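Local structure of putative lipase (Bacteroides thetaiotaomicron VPI-5482, 3BZW) at residues H22-K27 with D160-L165; D90-F95 with T152-L157; P212-N217 with Y257-L262. The protein is a putative lipase of the GDSL-like SGNH hydrolase family that probably cleaves ester bonds, perhaps those of lysophospholipids. All coordinates share one frame; numbering follows the deposited sequence.

Contact 1 (H22-K27 with D160-L165); sequences HPWQGK and DKQIVL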
ATOM      1  N   HIS A  22      13.754   9.480 -42.368  1.00 15.45           N
ATOM      2  CA  HIS A  22      14.335   9.521 -41.034  1.00 11.94           C
ATOM      3  C   HIS A  22      14.924  10.910 -40.788  1.00 10.30           C
ATOM      4  O   HIS A  22      15.772  11.373 -41.547  1.00  9.41           O
ATOM      5  CB  HIS A  22      15.424   8.456 -40.880  1.00  9.37           C
ATOM      6  CG  HIS A  22      15.871   8.272 -39.465  1.00  8.30           C
ATOM      7  ND1 HIS A  22      15.768   7.067 -38.802  1.00  9.82           N
ATOM      8  CD2 HIS A  22      16.362   9.156 -38.566  1.00  4.62           C
ATOM      9  CE1 HIS A  22      16.174   7.220 -37.554  1.00  8.03           C
ATOM     10  NE2 HIS A  22      16.539   8.478 -37.384  1.00 10.42           N
ATOM     11  N   PRO A  23      14.476  11.590 -39.718  1.00 10.17           N
ATOM     12  CA  PRO A  23      14.945  12.935 -39.359  1.00  9.53           C
ATOM     13  C   PRO A  23      16.440  13.104 -39.085  1.00  9.54           C
ATOM     14  O   PRO A  23      16.942  14.229 -39.062  1.00  9.03           O
ATOM     15  CB  PRO A  23      14.086  13.291 -38.143  1.00  9.74           C
ATOM     16  CG  PRO A  23      13.763  11.953 -37.543  1.00 10.17           C
ATOM     17  CD  PRO A  23      13.465  11.115 -38.757  1.00  8.37           C
ATOM     18  N   TRP A  24      17.151  11.999 -38.873  1.00  7.68           N
ATOM     19  CA  TRP A  24      18.585  12.070 -38.600  1.00  7.77           C
ATOM     20  C   TRP A  24      19.417  11.746 -39.841  1.00  6.87           C
ATOM     21  O   TRP A  24      20.642  11.852 -39.827  1.00  5.75           O
ATOM     22  CB  TRP A  24      18.954  11.122 -37.445  1.00  6.34           C
ATOM     23  CG  TRP A  24      18.352  11.542 -36.127  1.00  4.59           C
ATOM     24  CD1 TRP A  24      17.026  11.635 -35.827  1.00  6.15           C
ATOM     25  CD2 TRP A  24      19.058  11.993 -34.962  1.00  6.10           C
ATOM     26  NE1 TRP A  24      16.856  12.122 -34.552  1.00  4.35           N
ATOM     27  CE2 TRP A  24      18.088  12.350 -33.998  1.00  5.59           C
ATOM     28  CE3 TRP A  24      20.414  12.134 -34.640  1.00  5.17           C
ATOM     29  CZ2 TRP A  24      18.432  12.842 -32.734  1.00  5.55           C
ATOM     30  CZ3 TRP A  24      20.756  12.623 -33.378  1.00  5.87           C
ATOM     31  CH2 TRP A  24      19.768  12.970 -32.444  1.00  4.82           C
ATOM     32  N   GLN A  25      18.739  11.364 -40.916  1.00  8.23           N
ATOM     33  CA  GLN A  25      19.398  11.026 -42.172  1.00  9.94           C
ATOM     34  C   GLN A  25      20.313  12.148 -42.659  1.00  9.79           C
ATOM     35  O   GLN A  25      19.880  13.289 -42.788  1.00  9.37           O
ATOM     36  CB  GLN A  25      18.342  10.732 -43.243  1.00 14.58           C
ATOM     37  CG  GLN A  25      18.890  10.574 -44.654  1.00 20.51           C
ATOM     38  CD  GLN A  25      19.690   9.305 -44.834  1.00 25.03           C
ATOM     39  OE1 GLN A  25      19.178   8.205 -44.630  1.00 29.15           O
ATOM     40  NE2 GLN A  25      20.952   9.449 -45.228  1.00 27.92           N
ATOM     41  N   GLY A  26      21.576  11.809 -42.917  1.00  9.41           N
ATOM     42  CA  GLY A  26      22.542  12.778 -43.415  1.00  9.99           C
ATOM     43  C   GLY A  26      23.000  13.865 -42.461  1.00  9.95           C
ATOM     44  O   GLY A  26      23.732  14.767 -42.861  1.00  8.45           O
ATOM     45  N   LYS A  27      22.590  13.787 -41.200  1.00  9.25           N
ATOM     46  CA  LYS A  27      22.972  14.803 -40.226  1.00  8.64           C
ATOM     47  C   LYS A  27      24.347  14.570 -39.607  1.00  8.56           C
ATOM     48  O   LYS A  27      24.923  13.488 -39.721  1.00  7.29           O
ATOM     49  CB  LYS A  27      21.921  14.884 -39.118  1.00  9.15           C
ATOM     50  CG  LYS A  27      20.515  15.190 -39.620  1.00  8.98           C
ATOM     51  CD  LYS A  27      20.461  16.488 -40.413  1.00  9.99           C
ATOM     52  CE  LYS A  27      19.040  16.766 -40.887  1.00 12.63           C
ATOM     53  NZ  LYS A  27      18.975  17.924 -41.827  1.00 16.43           N
ATOM     54  N   ASP A 160      20.195  25.776 -29.566  1.00  7.19           N
ATOM     55  CA  ASP A 160      19.255  25.552 -30.666  1.00  8.21           C
ATOM     56  C   ASP A 160      19.379  24.181 -31.317  1.00  7.70           C
ATOM     57  O   ASP A 160      18.835  23.948 -32.400  1.00  7.32           O
ATOM     58  CB  ASP A 160      19.447  26.639 -31.729  1.00 10.87           C
ATOM     59  CG  ASP A 160      20.822  26.579 -32.388  1.00 14.96           C
ATOM     60  OD1 ASP A 160      21.741  25.953 -31.814  1.00 15.44           O
ATOM     61  OD2 ASP A 160      20.987  27.173 -33.473  1.00 16.00           O
ATOM     62  N   LYS A 161      20.080  23.270 -30.655  1.00  7.33           N
ATOM     63  CA  LYS A 161      20.285  21.935 -31.197  1.00  6.18           C
ATOM     64  C   LYS A 161      19.495  20.854 -30.475  1.00  7.45           C
ATOM     65  O   LYS A 161      19.015  21.047 -29.354  1.00  7.38           O
ATOM     66  CB  LYS A 161      21.770  21.564 -31.130  1.00  6.12           C
ATOM     67  CG  LYS A 161      22.719  22.570 -31.765  1.00  6.63           C
ATOM     68  CD  LYS A 161      22.501  22.707 -33.266  1.00  7.84           C
ATOM     69  CE  LYS A 161      23.556  23.632 -33.869  1.00  8.96           C
ATOM     70  NZ  LYS A 161      23.428  23.776 -35.340  1.00 10.52           N
ATOM     71  N   GLN A 162      19.369  19.712 -31.140  1.00  6.83           N
ATOM     72  CA  GLN A 162      18.690  18.554 -30.578  1.00  7.54           C
ATOM     73  C   GLN A 162      19.743  17.833 -29.734  1.00  7.38           C
ATOM     74  O   GLN A 162      20.723  17.316 -30.272  1.00  8.91           O
ATOM     75  CB  GLN A 162      18.210  17.634 -31.702  1.00  6.20           C
ATOM     76  CG  GLN A 162      17.502  16.371 -31.229  1.00  6.04           C
ATOM     77  CD  GLN A 162      16.281  16.679 -30.386  1.00  7.06           C
ATOM     78  OE1 GLN A 162      16.387  16.914 -29.180  1.00  9.09           O
ATOM     79  NE2 GLN A 162      15.117  16.695 -31.018  1.00  5.57           N
ATOM     80  N   ILE A 163      19.558  17.820 -28.415  1.00  6.20           N
ATOM     81  CA  ILE A 163      20.500  17.155 -27.515  1.00  5.37           C
ATOM     82  C   ILE A 163      19.753  16.053 -26.768  1.00  6.55           C
ATOM     83  O   ILE A 163      18.744  16.313 -26.109  1.00  4.87           O
ATOM     84  CB  ILE A 163      21.098  18.145 -26.492  1.00  6.53           C
ATOM     85  CG1 ILE A 163      21.661  19.372 -27.218  1.00  5.22           C
ATOM     86  CG2 ILE A 163      22.202  17.463 -25.698  1.00  4.78           C
ATOM     87  CD1 ILE A 163      22.137  20.474 -26.279  1.00  4.97           C
ATOM     88  N   VAL A 164      20.255  14.825 -26.862  1.00  5.22           N
ATOM     89  CA  VAL A 164      19.586  13.691 -26.233  1.00  5.68           C
ATOM     90  C   VAL A 164      20.493  12.915 -25.282  1.00  6.05           C
ATOM     91  O   VAL A 164      21.671  12.704 -25.572  1.00  4.65           O
ATOM     92  CB  VAL A 164      19.067  12.722 -27.316  1.00  5.75           C
ATOM     93  CG1 VAL A 164      18.118  11.700 -26.701  1.00  6.57           C
ATOM     94  CG2 VAL A 164      18.387  13.510 -28.429  1.00  6.55           C
ATOM     95  N   LEU A 165      19.934  12.492 -24.149  1.00  5.45           N
ATOM     96  CA  LEU A 165      20.692  11.724 -23.166  1.00  4.91           C
ATOM     97  C   LEU A 165      20.341  10.244 -23.276  1.00  5.36           C
ATOM     98  O   LEU A 165      19.185   9.891 -23.495  1.00  4.59           O
ATOM     99  CB  LEU A 165      20.365  12.186 -21.744  1.00  5.94           C
ATOM    100  CG  LEU A 165      20.505  13.671 -21.416  1.00  5.24           C
ATOM    101  CD1 LEU A 165      20.250  13.878 -19.930  1.00  5.28           C
ATOM    102  CD2 LEU A 165      21.896  14.150 -21.800  1.00  5.85           C
TER
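Trp24 reaches across to Gln162 and Val164, and these three buried side chains make the whole contact. The backbones stay well apart: the nearest CA atoms, Trp24 CA and Gln162 CA, are 10.3 Å from each other. The indole bridges this gap with the six-membered end of its ring system.

The contact across the segments is apolar. Trp24 CZ2 meets Gln162 CG at 3.9 Å, so the aliphatic part of the glutamine does the touching, not its amide. The methylene comes to the ring obliquely, and the two side chains lie nearly perpendicular. The Gln162 amide plane is nevertheless turned only 12° from the indole plane. With CG anti to the backbone N (chi1 179°), Gln162 sends this methylene out toward the indole, and a bend at chi2 turns the amide aside. Val164 meets the ring edge, near its plane, with Trp24 CH2 4.3 Å from Val164 CG2.

The polar bonds lead elsewhere. Trp24 NE1 is hydrogen-bonded to Leu262 O, and Gln162 NE2 to Pro263 O. Both buried groups are therefore tied to the same C-terminal run of the chain. Within 22-27, Gln25 N to His22 O at 3.0 Å and Lys27 N to Trp24 O at 3.1 Å close two overlapping turns, type I then type II. Arg250 of the second subunit packs on Gln162.

The indole also touches Leu259, and Ala91 and Leu93 of strand 91-95. The turns lead directly into strand 28-33. Gln162 and Val164 lie on strand 162-166, which pairs in parallel with strand 91-95.

Contact 2 (D90-F95 with T152-L157); sequences DAILVF and TQLKKL
Ile92 CA and Leu154 CA are the nearest CA atoms between 90-95 and 152-157, 8.9 Å apart. That gap is filled by side chains alone. Leu154 is the single helix residue that touches the strand here, and it divides its two methyls between two strand residues.

The tighter meeting is with Val94. Leu154 CD1 and Val94 CG2 are 3.7 Å apart, and the two side chains reach toward each other tip to tip. The valine methyl that does this stands beside its own backbone N, while CG1 lies anti to that N (chi1 -174°). The other leucine methyl comes to Ile92, where Leu154 CD2 is 4.4 Å from Ile92 CG2. This second touch is looser, and it uses the beta branch of the isoleucine. Ile92 and Val94 are two residues apart on the strand, so both point to the helix. All three residues are buried, and every atom in the contact is apolar.

Other parts of the chain complete this core. Leu154 also packs on Ile32 of strand 28-33 and on Val74 and Ala78 of helix 74-85. Ile92 touches Leu81 of the same helix. On the far side of helix 143-157, Lys156 forms a salt bridge with Glu228 of the second subunit.

After a short loop, helix 143-157 is followed by strand 162-166, the parallel neighbour of strand 91-95. The contact thus lies inside a long beta-alpha-beta connection with an inserted hairpin. A helix laid on a parallel sheet in this way is characteristic of the three-layer alpha/beta/alpha fold of SGNH hydrolases.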
ATOM      1  N   ASP A  90      24.772  19.089 -35.882  1.00  8.20           N
ATOM      2  CA  ASP A  90      23.316  19.227 -35.923  1.00  8.44           C
ATOM      3  C   ASP A  90      22.643  18.713 -34.659  1.00  7.73           C
ATOM      4  O   ASP A  90      21.635  19.257 -34.217  1.00  6.47           O
ATOM      5  CB  ASP A  90      22.734  18.461 -37.116  1.00  8.06           C
ATOM      6  CG  ASP A  90      23.217  18.993 -38.438  1.00 11.05           C
ATOM      7  OD1 ASP A  90      23.141  20.223 -38.639  1.00 11.31           O
ATOM      8  OD2 ASP A  90      23.663  18.181 -39.276  1.00 10.58           O
ATOM      9  N   ALA A  91      23.188  17.646 -34.091  1.00  8.65           N
ATOM     10  CA  ALA A  91      22.618  17.065 -32.879  1.00  7.94           C
ATOM     11  C   ALA A  91      23.718  16.493 -31.996  1.00  8.47           C
ATOM     12  O   ALA A  91      24.853  16.309 -32.438  1.00  8.28           O
ATOM     13  CB  ALA A  91      21.610  15.978 -33.244  1.00  5.80           C
ATOM     14  N   ILE A  92      23.368  16.205 -30.749  1.00  9.02           N
ATOM     15  CA  ILE A  92      24.326  15.683 -29.785  1.00  9.14           C
ATOM     16  C   ILE A  92      23.742  14.575 -28.924  1.00  7.82           C
ATOM     17  O   ILE A  92      22.642  14.707 -28.387  1.00  8.35           O
ATOM     18  CB  ILE A  92      24.806  16.805 -28.841  1.00  8.86           C
ATOM     19  CG1 ILE A  92      25.426  17.933 -29.663  1.00 10.24           C
ATOM     20  CG2 ILE A  92      25.812  16.255 -27.826  1.00  8.63           C
ATOM     21  CD1 ILE A  92      25.839  19.116 -28.839  1.00 10.70           C
ATOM     22  N   LEU A  93      24.483  13.479 -28.809  1.00  6.82           N
ATOM     23  CA  LEU A  93      24.071  12.359 -27.974  1.00  6.94           C
ATOM     24  C   LEU A  93      25.049  12.259 -26.809  1.00  7.06           C
ATOM     25  O   LEU A  93      26.269  12.328 -27.001  1.00  6.19           O
ATOM     26  CB  LEU A  93      24.085  11.044 -28.758  1.00  7.26           C
ATOM     27  CG  LEU A  93      23.123  10.878 -29.935  1.00 10.59           C
ATOM     28  CD1 LEU A  93      23.204   9.442 -30.438  1.00  9.69           C
ATOM     29  CD2 LEU A  93      21.699  11.201 -29.508  1.00 12.35           C
ATOM     30  N   VAL A  94      24.513  12.110 -25.603  1.00  6.40           N
ATOM     31  CA  VAL A  94      25.335  11.992 -24.406  1.00  5.82           C
ATOM     32  C   VAL A  94      25.043  10.625 -23.790  1.00  7.02           C
ATOM     33  O   VAL A  94      23.947  10.378 -23.296  1.00  5.97           O
ATOM     34  CB  VAL A  94      25.001  13.102 -23.391  1.00  7.72           C
ATOM     35  CG1 VAL A  94      25.976  13.047 -22.223  1.00  7.42           C
ATOM     36  CG2 VAL A  94      25.058  14.468 -24.079  1.00  6.76           C
ATOM     37  N   PHE A  95      26.043   9.750 -23.833  1.00  5.32           N
ATOM     38  CA  PHE A  95      25.946   8.375 -23.340  1.00  5.33           C
ATOM     39  C   PHE A  95      27.010   8.270 -22.245  1.00  5.78           C
ATOM     40  O   PHE A  95      28.132   7.848 -22.506  1.00  5.31           O
ATOM     41  CB  PHE A  95      26.264   7.449 -24.521  1.00  5.48           C
ATOM     42  CG  PHE A  95      25.978   5.997 -24.279  1.00  5.94           C
ATOM     43  CD1 PHE A  95      26.433   5.040 -25.185  1.00  7.45           C
ATOM     44  CD2 PHE A  95      25.247   5.577 -23.175  1.00  6.46           C
ATOM     45  CE1 PHE A  95      26.163   3.689 -24.994  1.00  6.98           C
ATOM     46  CE2 PHE A  95      24.971   4.221 -22.976  1.00  7.26           C
ATOM     47  CZ  PHE A  95      25.430   3.281 -23.886  1.00  7.61           C
ATOM     48  N   THR A 152      23.674  22.087 -18.204  1.00  6.83           N
ATOM     49  CA  THR A 152      23.735  23.541 -18.286  1.00  6.61           C
ATOM     50  C   THR A 152      24.676  23.952 -19.418  1.00  7.03           C
ATOM     51  O   THR A 152      24.319  24.762 -20.277  1.00  6.33           O
ATOM     52  CB  THR A 152      24.245  24.150 -16.961  1.00  9.22           C
ATOM     53  OG1 THR A 152      23.226  24.028 -15.961  1.00  9.83           O
ATOM     54  CG2 THR A 152      24.607  25.624 -17.144  1.00 10.78           C
ATOM     55  N   GLN A 153      25.875  23.377 -19.418  1.00  7.46           N
ATOM     56  CA  GLN A 153      26.875  23.680 -20.435  1.00  7.73           C
ATOM     57  C   GLN A 153      26.428  23.231 -21.824  1.00  8.17           C
ATOM     58  O   GLN A 153      26.680  23.917 -22.815  1.00  8.29           O
ATOM     59  CB  GLN A 153      28.211  23.030 -20.067  1.00  8.46           C
ATOM     60  CG  GLN A 153      28.809  23.600 -18.784  1.00 12.60           C
ATOM     61  CD  GLN A 153      29.052  25.100 -18.879  1.00 16.53           C
ATOM     62  OE1 GLN A 153      28.913  25.829 -17.894  1.00 20.50           O
ATOM     63  NE2 GLN A 153      29.419  25.565 -20.065  1.00 17.04           N
ATOM     64  N   LEU A 154      25.764  22.082 -21.903  1.00  6.32           N
ATOM     65  CA  LEU A 154      25.283  21.599 -23.193  1.00  5.75           C
ATOM     66  C   LEU A 154      24.276  22.584 -23.784  1.00  6.08           C
ATOM     67  O   LEU A 154      24.330  22.903 -24.972  1.00  7.05           O
ATOM     68  CB  LEU A 154      24.631  20.218 -23.041  1.00  6.04           C
ATOM     69  CG  LEU A 154      25.597  19.032 -22.925  1.00  7.45           C
ATOM     70  CD1 LEU A 154      24.863  17.797 -22.421  1.00  6.73           C
ATOM     71  CD2 LEU A 154      26.231  18.771 -24.288  1.00  8.30           C
ATOM     72  N   LYS A 155      23.360  23.069 -22.949  1.00  5.31           N
ATOM     73  CA  LYS A 155      22.341  24.008 -23.403  1.00  6.02           C
ATOM     74  C   LYS A 155      22.919  25.393 -23.677  1.00  5.64           C
ATOM     75  O   LYS A 155      22.455  26.097 -24.568  1.00  8.88           O
ATOM     76  CB  LYS A 155      21.200  24.093 -22.380  1.00  7.17           C
ATOM     77  CG  LYS A 155      20.280  22.870 -22.391  1.00  5.84           C
ATOM     78  CD  LYS A 155      19.165  22.998 -21.358  1.00  3.02           C
ATOM     79  CE  LYS A 155      18.209  21.819 -21.419  1.00  4.28           C
ATOM     80  NZ  LYS A 155      17.353  21.835 -22.648  1.00  3.84           N
ATOM     81  N   LYS A 156      23.935  25.780 -22.914  1.00  6.26           N
ATOM     82  CA  LYS A 156      24.574  27.080 -23.110  1.00  6.78           C
ATOM     83  C   LYS A 156      25.349  27.113 -24.428  1.00  7.17           C
ATOM     84  O   LYS A 156      25.334  28.116 -25.143  1.00  6.15           O
ATOM     85  CB  LYS A 156      25.534  27.383 -21.954  1.00 10.21           C
ATOM     86  CG  LYS A 156      24.866  27.887 -20.682  1.00 14.02           C
ATOM     87  CD  LYS A 156      25.882  28.005 -19.552  1.00 18.40           C
ATOM     88  CE  LYS A 156      25.681  29.273 -18.740  1.00 23.60           C
ATOM     89  NZ  LYS A 156      25.957  30.493 -19.557  1.00 25.77           N
ATOM     90  N   LEU A 157      26.019  26.010 -24.743  1.00  6.93           N
ATOM     91  CA  LEU A 157      26.817  25.915 -25.963  1.00  7.31           C
ATOM     92  C   LEU A 157      26.008  25.590 -27.217  1.00  7.30           C
ATOM     93  O   LEU A 157      26.320  26.071 -28.310  1.00  6.23           O
ATOM     94  CB  LEU A 157      27.909  24.858 -25.785  1.00  7.64           C
ATOM     95  CG  LEU A 157      28.976  25.125 -24.720  1.00  9.58           C
ATOM     96  CD1 LEU A 157      29.772  23.854 -24.466  1.00 10.50           C
ATOM     97  CD2 LEU A 157      29.894  26.252 -25.176  1.00 12.22           C
TER

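Contact 3 (P212-N217 with Y257-L262); sequences PVIDFN and YQLLAL
Ile214 links a tight backbone turn to the packing against 257-262. Its carbonyl oxygen, Ile214 O, accepts the short bond from Phe216 N at 2.7 Å, which closes an inverse gamma turn centred on Asp215. Asp215 stands just before helix 216-219. Its carboxylate is held by Lys203 and Thr167.

The Ile214 side chain points at the segment 257-262 and touches two residues there. Ile214 CD1 meets Leu259 CD2 at 3.6 Å, where the two side chains are roughly perpendicular. Its beta branch goes to Gln258 instead. Ile214 CG2 lies 3.7 Å from Gln258 OE1, a van der Waals contact. The two side chains run antiparallel, side by side, and Gln258 CB is 4.0 Å from Ile214 CD1. The glutamine chain bends at chi2 (-76°), which turns its amide back along the isoleucine. Gln258 NE2 is hydrogen-bonded to Ala261 O of the third subunit, so this side chain takes part both in this contact and in a subunit interface. With an alanine at Ile214, Leu259 CD2 is likely to lose its methyl partner, and a gap would probably open beside Gln258 CB.

A second, separate contact lies at the other end. Pro212 CB sits 4.1 Å from both Leu262 CD1 and Leu262 CD2, so the proline ring meets the fork of the leucine. Leu262 N bonds to Leu259 O at 3.0 Å, which holds the chain in a turn before Leu262.

Ile214 also packs on Val164 and Leu166 of strand 162-166 and on Leu255 of helix 245-258. The arrangement is that of an alpha/beta/alpha sandwich: the edge strand of the parallel sheet is covered by the C-terminal helix, as in SGNH hydrolases.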
ATOM      1  N   PRO A 212      15.232  15.530 -23.828  1.00  5.60           N
ATOM      2  CA  PRO A 212      14.782  14.164 -24.098  1.00  5.50           C
ATOM      3  C   PRO A 212      15.785  13.117 -23.627  1.00  6.19           C
ATOM      4  O   PRO A 212      16.997  13.329 -23.673  1.00  4.83           O
ATOM      5  CB  PRO A 212      14.592  14.155 -25.616  1.00  7.09           C
ATOM      6  CG  PRO A 212      15.625  15.138 -26.088  1.00  6.65           C
ATOM      7  CD  PRO A 212      15.499  16.259 -25.080  1.00  4.08           C
ATOM      8  N   VAL A 213      15.267  11.991 -23.158  1.00  4.78           N
ATOM      9  CA  VAL A 213      16.113  10.906 -22.689  1.00  5.75           C
ATOM     10  C   VAL A 213      15.631   9.607 -23.313  1.00  6.21           C
ATOM     11  O   VAL A 213      14.440   9.317 -23.294  1.00  8.16           O
ATOM     12  CB  VAL A 213      16.046  10.757 -21.148  1.00  7.61           C
ATOM     13  CG1 VAL A 213      16.895   9.559 -20.699  1.00  4.85           C
ATOM     14  CG2 VAL A 213      16.526  12.036 -20.474  1.00  6.68           C
ATOM     15  N   ILE A 214      16.556   8.850 -23.894  1.00  5.27           N
ATOM     16  CA  ILE A 214      16.235   7.555 -24.473  1.00  6.61           C
ATOM     17  C   ILE A 214      16.737   6.559 -23.427  1.00  6.83           C
ATOM     18  O   ILE A 214      17.924   6.532 -23.107  1.00  5.14           O
ATOM     19  CB  ILE A 214      16.961   7.337 -25.822  1.00  8.95           C
ATOM     20  CG1 ILE A 214      16.380   8.291 -26.872  1.00  9.67           C
ATOM     21  CG2 ILE A 214      16.811   5.886 -26.281  1.00  8.31           C
ATOM     22  CD1 ILE A 214      16.997   8.147 -28.243  1.00 12.89           C
ATOM     23  N   ASP A 215      15.824   5.765 -22.875  1.00  5.12           N
ATOM     24  CA  ASP A 215      16.183   4.807 -21.836  1.00  5.78           C
ATOM     25  C   ASP A 215      16.862   3.576 -22.423  1.00  6.17           C
ATOM     26  O   ASP A 215      16.308   2.473 -22.419  1.00  4.50           O
ATOM     27  CB  ASP A 215      14.933   4.411 -21.045  1.00  6.49           C
ATOM     28  CG  ASP A 215      15.266   3.722 -19.730  1.00  7.97           C
ATOM     29  OD1 ASP A 215      16.460   3.663 -19.364  1.00  6.47           O
ATOM     30  OD2 ASP A 215      14.330   3.244 -19.058  1.00  7.96           O
ATOM     31  N   PHE A 216      18.075   3.793 -22.918  1.00  5.24           N
ATOM     32  CA  PHE A 216      18.905   2.768 -23.534  1.00  6.45           C
ATOM     33  C   PHE A 216      19.047   1.542 -22.634  1.00  5.17           C
ATOM     34  O   PHE A 216      19.062   0.404 -23.113  1.00  4.16           O
ATOM     35  CB  PHE A 216      20.283   3.368 -23.835  1.00  6.68           C
ATOM     36  CG  PHE A 216      20.796   3.061 -25.213  1.00  8.96           C
ATOM     37  CD1 PHE A 216      19.946   3.096 -26.316  1.00  8.96           C
ATOM     38  CD2 PHE A 216      22.144   2.774 -25.417  1.00  9.57           C
ATOM     39  CE1 PHE A 216      20.425   2.854 -27.597  1.00  9.40           C
ATOM     40  CE2 PHE A 216      22.636   2.529 -26.698  1.00  9.91           C
ATOM     41  CZ  PHE A 216      21.775   2.570 -27.790  1.00 10.20           C
ATOM     42  N   ASN A 217      19.151   1.789 -21.331  1.00  5.10           N
ATOM     43  CA  ASN A 217      19.286   0.730 -20.335  1.00  3.31           C
ATOM     44  C   ASN A 217      18.226  -0.346 -20.540  1.00  4.31           C
ATOM     45  O   ASN A 217      18.500  -1.540 -20.389  1.00  4.52           O
ATOM     46  CB  ASN A 217      19.158   1.333 -18.936  1.00  4.18           C
ATOM     47  CG  ASN A 217      19.309   0.300 -17.835  1.00  5.30           C
ATOM     48  OD1 ASN A 217      18.322  -0.241 -17.338  1.00  5.24           O
ATOM     49  ND2 ASN A 217      20.552   0.016 -17.454  1.00  1.94           N
ATOM     50  N   TYR A 257      15.831   3.405 -34.583  1.00  5.99           N
ATOM     51  CA  TYR A 257      14.381   3.526 -34.489  1.00  7.50           C
ATOM     52  C   TYR A 257      13.885   4.366 -33.318  1.00  6.97           C
ATOM     53  O   TYR A 257      12.795   4.931 -33.379  1.00  7.83           O
ATOM     54  CB  TYR A 257      13.756   2.132 -34.482  1.00  7.65           C
ATOM     55  CG  TYR A 257      13.926   1.470 -35.827  1.00  8.66           C
ATOM     56  CD1 TYR A 257      13.111   1.823 -36.902  1.00  7.73           C
ATOM     57  CD2 TYR A 257      14.965   0.569 -36.054  1.00  8.66           C
ATOM     58  CE1 TYR A 257      13.332   1.299 -38.174  1.00 10.81           C
ATOM     59  CE2 TYR A 257      15.196   0.044 -37.320  1.00 11.14           C
ATOM     60  CZ  TYR A 257      14.380   0.413 -38.373  1.00  9.39           C
ATOM     61  OH  TYR A 257      14.620  -0.090 -39.625  1.00 13.09           O
ATOM     62  N   GLN A 258      14.683   4.455 -32.261  1.00  6.42           N
ATOM     63  CA  GLN A 258      14.311   5.264 -31.104  1.00  6.81           C
ATOM     64  C   GLN A 258      14.433   6.751 -31.451  1.00  7.44           C
ATOM     65  O   GLN A 258      13.668   7.579 -30.955  1.00  7.69           O
ATOM     66  CB  GLN A 258      15.221   4.939 -29.915  1.00  6.53           C
ATOM     67  CG  GLN A 258      14.961   3.588 -29.268  1.00  7.65           C
ATOM     68  CD  GLN A 258      13.714   3.582 -28.397  1.00 10.24           C
ATOM     69  OE1 GLN A 258      13.622   4.330 -27.422  1.00  8.28           O
ATOM     70  NE2 GLN A 258      12.750   2.734 -28.743  1.00 11.08           N
ATOM     71  N   LEU A 259      15.402   7.083 -32.302  1.00  6.31           N
ATOM     72  CA  LEU A 259      15.633   8.467 -32.715  1.00  6.81           C
ATOM     73  C   LEU A 259      14.617   8.961 -33.741  1.00  7.74           C
ATOM     74  O   LEU A 259      14.554  10.155 -34.048  1.00  7.10           O
ATOM     75  CB  LEU A 259      17.045   8.612 -33.288  1.00  8.58           C
ATOM     76  CG  LEU A 259      18.203   8.531 -32.288  1.00  8.31           C
ATOM     77  CD1 LEU A 259      19.526   8.624 -33.028  1.00  9.60           C
ATOM     78  CD2 LEU A 259      18.085   9.658 -31.275  1.00 11.19           C
ATOM     79  N   LEU A 260      13.833   8.035 -34.276  1.00  8.27           N
ATOM     80  CA  LEU A 260      12.811   8.360 -35.265  1.00 10.69           C
ATOM     81  C   LEU A 260      11.783   9.312 -34.656  1.00  9.16           C
ATOM     82  O   LEU A 260      11.110  10.058 -35.367  1.00  9.07           O
ATOM     83  CB  LEU A 260      12.106   7.075 -35.711  1.00 13.51           C
ATOM     84  CG  LEU A 260      11.911   6.812 -37.203  1.00 16.68           C
ATOM     85  CD1 LEU A 260      11.076   5.552 -37.372  1.00 17.20           C
ATOM     86  CD2 LEU A 260      11.223   7.999 -37.863  1.00 17.86           C
ATOM     87  N   ALA A 261      11.678   9.283 -33.332  1.00  8.22           N
ATOM     88  CA  ALA A 261      10.719  10.114 -32.609  1.00  8.01           C
ATOM     89  C   ALA A 261      11.187  11.538 -32.330  1.00  8.24           C
ATOM     90  O   ALA A 261      10.417  12.353 -31.819  1.00  8.07           O
ATOM     91  CB  ALA A 261      10.344   9.434 -31.294  1.00  9.38           C
ATOM     92  N   LEU A 262      12.435  11.843 -32.670  1.00  7.35           N
ATOM     93  CA  LEU A 262      12.985  13.174 -32.419  1.00  7.98           C
ATOM     94  C   LEU A 262      13.522  13.846 -33.675  1.00  9.16           C
ATOM     95  O   LEU A 262      14.300  13.252 -34.425  1.00  8.18           O
ATOM     96  CB  LEU A 262      14.107  13.082 -31.381  1.00  6.70           C
ATOM     97  CG  LEU A 262      13.714  12.522 -30.010  1.00  8.12           C
ATOM     98  CD1 LEU A 262      14.959  12.171 -29.198  1.00  6.58           C
ATOM     99  CD2 LEU A 262      12.865  13.551 -29.286  1.00  6.61           C
TER

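All three contacts reach the same parallel sheet, in which strands 91-95, 162-166 and 213-214 are consecutive neighbours. Contact 2 is nested along the chain inside the loop closed by contact 1, and contact 3 follows both. The centre of contact 1 is 11 Å from each of the others; contacts 2 and 3 are 15 Å apart. Val164 N bonds to Ile92 O at 2.8 Å, and Ile214 N to Leu165 O at 2.9 Å, so the strands join the contacts directly. Contacts 1 and 3 cover one face of the sheet, contact 2 the opposite face. Together they pack side chains against both faces of the sheet, and each touches the second subunit.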